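Local coordinates for Sodium/calcium exchanger membrane region domain-containing protein (Archaeoglobus fulgidus, PDB 4KPP) that probably carries calcium ions across the membrane in exchange for protons, as a member of the sodium/calcium exchanger family, at residues A80-G83 and Y84-W87; A86-A89 and G90-G94. One frame throughout, in Å; residues are numbered along the deposited sequence.

Contact 1 of 2, residues A80-G83 and Y84-W87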
ATOM      1  N   ALA A  80       4.279   4.594  -7.847  1.00 28.45           N
ATOM      2  CA  ALA A  80       5.024   4.828  -9.078  1.00 28.55           C
ATOM      3  C   ALA A  80       4.501   3.977 -10.231  1.00 24.66           C
ATOM      4  O   ALA A  80       4.366   4.462 -11.352  1.00 23.99           O
ATOM      5  CB  ALA A  80       6.503   4.578  -8.856  1.00 29.79           C
ATOM      6  N   VAL A  81       4.209   2.710  -9.949  1.00 19.50           N
ATOM      7  CA  VAL A  81       3.658   1.809 -10.958  1.00 20.75           C
ATOM      8  C   VAL A  81       2.234   2.207 -11.341  1.00 25.13           C
ATOM      9  O   VAL A  81       1.903   2.297 -12.525  1.00 24.84           O
ATOM     10  CB  VAL A  81       3.679   0.337 -10.486  1.00 21.21           C
ATOM     11  CG1 VAL A  81       2.894  -0.549 -11.450  1.00 17.17           C
ATOM     12  CG2 VAL A  81       5.112  -0.159 -10.344  1.00 19.58           C
ATOM     13  N   ASP A  82       1.393   2.454 -10.342  1.00 23.39           N
ATOM     14  CA  ASP A  82       0.020   2.860 -10.611  1.00 20.79           C
ATOM     15  C   ASP A  82       0.001   4.248 -11.237  1.00 21.85           C
ATOM     16  O   ASP A  82      -0.840   4.549 -12.084  1.00 21.44           O
ATOM     17  CB  ASP A  82      -0.810   2.854  -9.329  1.00 20.97           C
ATOM     18  CG  ASP A  82      -2.296   2.728  -9.601  1.00 24.51           C
ATOM     19  OD1 ASP A  82      -2.691   2.709 -10.788  1.00 21.34           O
ATOM     20  OD2 ASP A  82      -3.071   2.653  -8.624  1.00 24.57           O
ATOM     21  N   GLY A  83       0.942   5.088 -10.814  1.00 23.87           N
ATOM     22  CA  GLY A  83       1.096   6.414 -11.378  1.00 21.53           C
ATOM     23  C   GLY A  83       1.466   6.363 -12.848  1.00 23.48           C
ATOM     24  O   GLY A  83       1.004   7.189 -13.636  1.00 27.05           O
ATOM     25  N   TYR A  84       2.301   5.395 -13.218  1.00 20.74           N
ATOM     26  CA  TYR A  84       2.681   5.221 -14.615  1.00 23.87           C
ATOM     27  C   TYR A  84       1.469   4.881 -15.470  1.00 19.40           C
ATOM     28  O   TYR A  84       1.295   5.424 -16.556  1.00 24.07           O
ATOM     29  CB  TYR A  84       3.751   4.134 -14.773  1.00 27.09           C
ATOM     30  CG  TYR A  84       3.986   3.744 -16.220  1.00 30.93           C
ATOM     31  CD1 TYR A  84       4.772   4.531 -17.052  1.00 31.84           C
ATOM     32  CD2 TYR A  84       3.410   2.598 -16.757  1.00 30.59           C
ATOM     33  CE1 TYR A  84       4.981   4.187 -18.375  1.00 27.94           C
ATOM     34  CE2 TYR A  84       3.613   2.248 -18.079  1.00 29.32           C
ATOM     35  CZ  TYR A  84       4.400   3.046 -18.881  1.00 30.48           C
ATOM     36  OH  TYR A  84       4.605   2.703 -20.196  1.00 33.23           O
ATOM     37  N   PHE A  85       0.646   3.962 -14.975  1.00 21.56           N
ATOM     38  CA  PHE A  85      -0.586   3.573 -15.654  1.00 24.27           C
ATOM     39  C   PHE A  85      -1.530   4.761 -15.823  1.00 22.25           C
ATOM     40  O   PHE A  85      -2.157   4.922 -16.867  1.00 24.93           O
ATOM     41  CB  PHE A  85      -1.301   2.474 -14.866  1.00 23.48           C
ATOM     42  CG  PHE A  85      -0.632   1.136 -14.945  1.00 20.65           C
ATOM     43  CD1 PHE A  85      -0.024   0.723 -16.115  1.00 19.10           C
ATOM     44  CD2 PHE A  85      -0.615   0.291 -13.849  1.00 22.90           C
ATOM     45  CE1 PHE A  85       0.585  -0.505 -16.196  1.00 20.03           C
ATOM     46  CE2 PHE A  85      -0.002  -0.944 -13.921  1.00 22.90           C
ATOM     47  CZ  PHE A  85       0.599  -1.341 -15.096  1.00 24.05           C
ATOM     48  N   ALA A  86      -1.641   5.584 -14.787  1.00 23.27           N
ATOM     49  CA  ALA A  86      -2.492   6.765 -14.857  1.00 22.70           C
ATOM     50  C   ALA A  86      -1.929   7.802 -15.833  1.00 26.23           C
ATOM     51  O   ALA A  86      -2.685   8.475 -16.533  1.00 28.17           O
ATOM     52  CB  ALA A  86      -2.694   7.370 -13.470  1.00 17.17           C
ATOM     53  N   TRP A  87      -0.604   7.924 -15.881  1.00 25.10           N
ATOM     54  CA  TRP A  87       0.032   8.847 -16.816  1.00 26.76           C
ATOM     55  C   TRP A  87      -0.236   8.434 -18.258  1.00 27.69           C
ATOM     56  O   TRP A  87      -0.623   9.259 -19.088  1.00 28.11           O
ATOM     57  CB  TRP A  87       1.542   8.948 -16.573  1.00 29.04           C
ATOM     58  CG  TRP A  87       2.212   9.949 -17.479  1.00 34.82           C
ATOM     59  CD1 TRP A  87       2.688   9.726 -18.742  1.00 37.79           C
ATOM     60  CD2 TRP A  87       2.461  11.331 -17.198  1.00 37.80           C
ATOM     61  NE1 TRP A  87       3.221  10.881 -19.259  1.00 39.50           N
ATOM     62  CE2 TRP A  87       3.095  11.882 -18.332  1.00 38.31           C
ATOM     63  CE3 TRP A  87       2.213  12.157 -16.097  1.00 38.62           C
ATOM     64  CZ2 TRP A  87       3.484  13.220 -18.393  1.00 39.69           C
ATOM     65  CZ3 TRP A  87       2.601  13.484 -16.161  1.00 39.29           C
ATOM     66  CH2 TRP A  87       3.227  14.002 -17.300  1.00 41.17           C
TER

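Contact 2 of 2, residues A86-A89 and G90-G94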
ATOM      1  N   ALA A  86      -1.641   5.584 -14.787  1.00 23.27           N
ATOM      2  CA  ALA A  86      -2.492   6.765 -14.857  1.00 22.70           C
ATOM      3  C   ALA A  86      -1.929   7.802 -15.833  1.00 26.23           C
ATOM      4  O   ALA A  86      -2.685   8.475 -16.533  1.00 28.17           O
ATOM      5  CB  ALA A  86      -2.694   7.370 -13.470  1.00 17.17           C
ATOM      6  N   TRP A  87      -0.604   7.924 -15.881  1.00 25.10           N
ATOM      7  CA  TRP A  87       0.032   8.847 -16.816  1.00 26.76           C
ATOM      8  C   TRP A  87      -0.236   8.434 -18.258  1.00 27.69           C
ATOM      9  O   TRP A  87      -0.623   9.259 -19.088  1.00 28.11           O
ATOM     10  CB  TRP A  87       1.542   8.948 -16.573  1.00 29.04           C
ATOM     11  CG  TRP A  87       2.212   9.949 -17.479  1.00 34.82           C
ATOM     12  CD1 TRP A  87       2.688   9.726 -18.742  1.00 37.79           C
ATOM     13  CD2 TRP A  87       2.461  11.331 -17.198  1.00 37.80           C
ATOM     14  NE1 TRP A  87       3.221  10.881 -19.259  1.00 39.50           N
ATOM     15  CE2 TRP A  87       3.095  11.882 -18.332  1.00 38.31           C
ATOM     16  CE3 TRP A  87       2.213  12.157 -16.097  1.00 38.62           C
ATOM     17  CZ2 TRP A  87       3.484  13.220 -18.393  1.00 39.69           C
ATOM     18  CZ3 TRP A  87       2.601  13.484 -16.161  1.00 39.29           C
ATOM     19  CH2 TRP A  87       3.227  14.002 -17.300  1.00 41.17           C
ATOM     20  N   LYS A  88      -0.029   7.154 -18.550  1.00 27.18           N
ATOM     21  CA  LYS A  88      -0.311   6.623 -19.877  1.00 26.09           C
ATOM     22  C   LYS A  88      -1.794   6.746 -20.214  1.00 29.48           C
ATOM     23  O   LYS A  88      -2.155   7.001 -21.360  1.00 38.00           O
ATOM     24  CB  LYS A  88       0.141   5.167 -19.979  1.00 24.54           C
ATOM     25  CG  LYS A  88       1.624   4.956 -19.677  1.00 22.94           C
ATOM     26  CD  LYS A  88       2.515   5.683 -20.679  1.00 24.25           C
ATOM     27  CE  LYS A  88       2.294   5.173 -22.099  1.00 26.32           C
ATOM     28  NZ  LYS A  88       3.171   5.863 -23.086  1.00 28.43           N
ATOM     29  N   ALA A  89      -2.645   6.577 -19.208  1.00 27.54           N
ATOM     30  CA  ALA A  89      -4.092   6.680 -19.393  1.00 27.55           C
ATOM     31  C   ALA A  89      -4.523   8.042 -19.932  1.00 30.78           C
ATOM     32  O   ALA A  89      -5.413   8.130 -20.772  1.00 33.09           O
ATOM     33  CB  ALA A  89      -4.822   6.372 -18.086  1.00 21.68           C
ATOM     34  N   GLY A  90      -3.889   9.103 -19.447  1.00 34.18           N
ATOM     35  CA  GLY A  90      -4.265  10.451 -19.839  1.00 31.13           C
ATOM     36  C   GLY A  90      -3.540  10.940 -21.078  1.00 33.33           C
ATOM     37  O   GLY A  90      -4.079  11.735 -21.847  1.00 36.60           O
ATOM     38  N   SER A  91      -2.316  10.461 -21.275  1.00 35.30           N
ATOM     39  CA  SER A  91      -1.498  10.891 -22.404  1.00 36.21           C
ATOM     40  C   SER A  91      -1.735  10.031 -23.641  1.00 37.83           C
ATOM     41  O   SER A  91      -1.595  10.500 -24.768  1.00 40.76           O
ATOM     42  CB  SER A  91      -0.016  10.864 -22.031  1.00 36.78           C
ATOM     43  OG  SER A  91       0.403   9.549 -21.718  1.00 38.78           O
ATOM     44  N   VAL A  92      -2.105   8.772 -23.427  1.00 37.45           N
ATOM     45  CA  VAL A  92      -2.280   7.830 -24.530  1.00 37.99           C
ATOM     46  C   VAL A  92      -3.698   7.265 -24.579  1.00 37.63           C
ATOM     47  O   VAL A  92      -4.271   7.091 -25.652  1.00 42.73           O
ATOM     48  CB  VAL A  92      -1.234   6.684 -24.457  1.00 54.08           C
ATOM     49  CG1 VAL A  92      -1.652   5.497 -25.310  1.00 55.46           C
ATOM     50  CG2 VAL A  92       0.137   7.192 -24.872  1.00 53.45           C
ATOM     51  N   GLY A  93      -4.269   6.993 -23.412  1.00 36.11           N
ATOM     52  CA  GLY A  93      -5.608   6.441 -23.342  1.00 36.14           C
ATOM     53  C   GLY A  93      -5.602   4.943 -23.558  1.00 37.98           C
ATOM     54  O   GLY A  93      -4.661   4.257 -23.154  1.00 35.79           O
ATOM     55  N   GLY A  94      -6.649   4.435 -24.198  1.00 38.50           N
ATOM     56  CA  GLY A  94      -6.748   3.015 -24.469  1.00 37.15           C
ATOM     57  C   GLY A  94      -6.900   2.199 -23.201  1.00 36.23           C
ATOM     58  O   GLY A  94      -7.597   2.607 -22.271  1.00 36.61           O
TER

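Contact 1 of 2, residues A80-G83 and Y84-W87
Tyr-84 N donates to Ala-80 O at 2.9 Å, and Trp-87 N repeats the link three residues later, reaching Gly-83 O at 2.9 Å. Between them Ala-86 N bonds Asp-82 O at 3.0 Å, and Phe-85 N bonds Val-81 O at 3.2 Å, the longest of the four but also the straightest at 163° at the hydrogen. In all four the N-H of residue i+4 donates to the carbonyl of residue i, which is the evidence for unbroken alpha-helix through 80-87. The Tyr-84 donor sits well above the carbonyl plane of Ala-80, whereas the other three are tilted less from theirs.

Outside this backbone core, the one apolar side-chain pair is Val-81 with Phe-85, lying alongside each other and pointing the same way. Phe-85 holds CG opposite its carbonyl carbon (chi1 -73°), which brings ring atom CE2 back to Val-81 CG1 at 3.8 Å. The same ring meets the preceding turn obliquely, with CD2 3.5 Å from Val-81 O. It also touches Asn-103 of helix 96-127 and Val-246 of helix 242-267. An alanine here would keep the backbone bond but is likely to open a gap beside Val-81 CG1 and take this ring from Asn-103 and Val-246.

Tyr-84 points CG away from its own N (chi1 169°), taking its ring off this turn towards helix 224-237. Asp-82, close to the carboxylate of Glu-78, packs on helices 96-127 and 288-299. The chemistry implies a division of labour: main-chain bonds fix the helical turns in this predicted transmembrane span, and side chains directed to several neighbouring helices fasten it within the bundle.

Contact 2 of 2, residues A86-A89 and G90-G94
The C-terminal end of helix 76-91 is closed here, where the chain turns out through a glycine pair. Gly-90 N still bonds Ala-86 O at 3.2 Å, as inside the helix. Trp-87 O takes two strong donors from one residue: Ser-91 N at 3.0 Å and Ser-91 OG at 2.8 Å. The hydroxyl reaches back because chi1 of 63° places OG between the backbone N and the carbonyl carbon, and it approaches from above the carbonyl plane. Ser-300 OG also bonds this oxygen.

Lys-88 O likewise accepts twice, from Val-92 N at 2.7 Å and from Gly-93 N at 2.9 Å, the latter in the carbonyl plane. Beside them the bent lysine chain runs along Val-92, and Lys-88 NZ lies 3.8 Å from Val-92 CG2. On the inner side, Ala-89 packs on Tyr-96 and Tyr-297. Gly-93 CA makes a CH...O contact of 3.1 Å with Ala-89 O.

Val-92 is the first residue to leave helical angles, and Gly-93 has a phi of 82°, at which a CB would collide with the preceding carbonyl oxygen. The i+5 bond to Lys-88 O and this positive phi are typical of a glycine-terminated helix end.

Both contacts belong to helix 76-91 and share Ala-86 and Trp-87, so contact 2 takes up the helix where contact 1 leaves off; their centres are 9 Å apart. Contact 1 is mostly buried, its centre about 14 Å from that of the chain, while contact 2 lies about 22 Å out and is partly on the surface. The chemistry follows. In contact 1 the carbonyls of 80-83 each take one clear i+4 donor and the side chains pack on four other helices. Near the end, two carbonyls gather extra donors, a serine hydroxyl and a glycine amide, and the side chains touch helices 96-127 and 288-299. Neither contact touches the annotated calcium site.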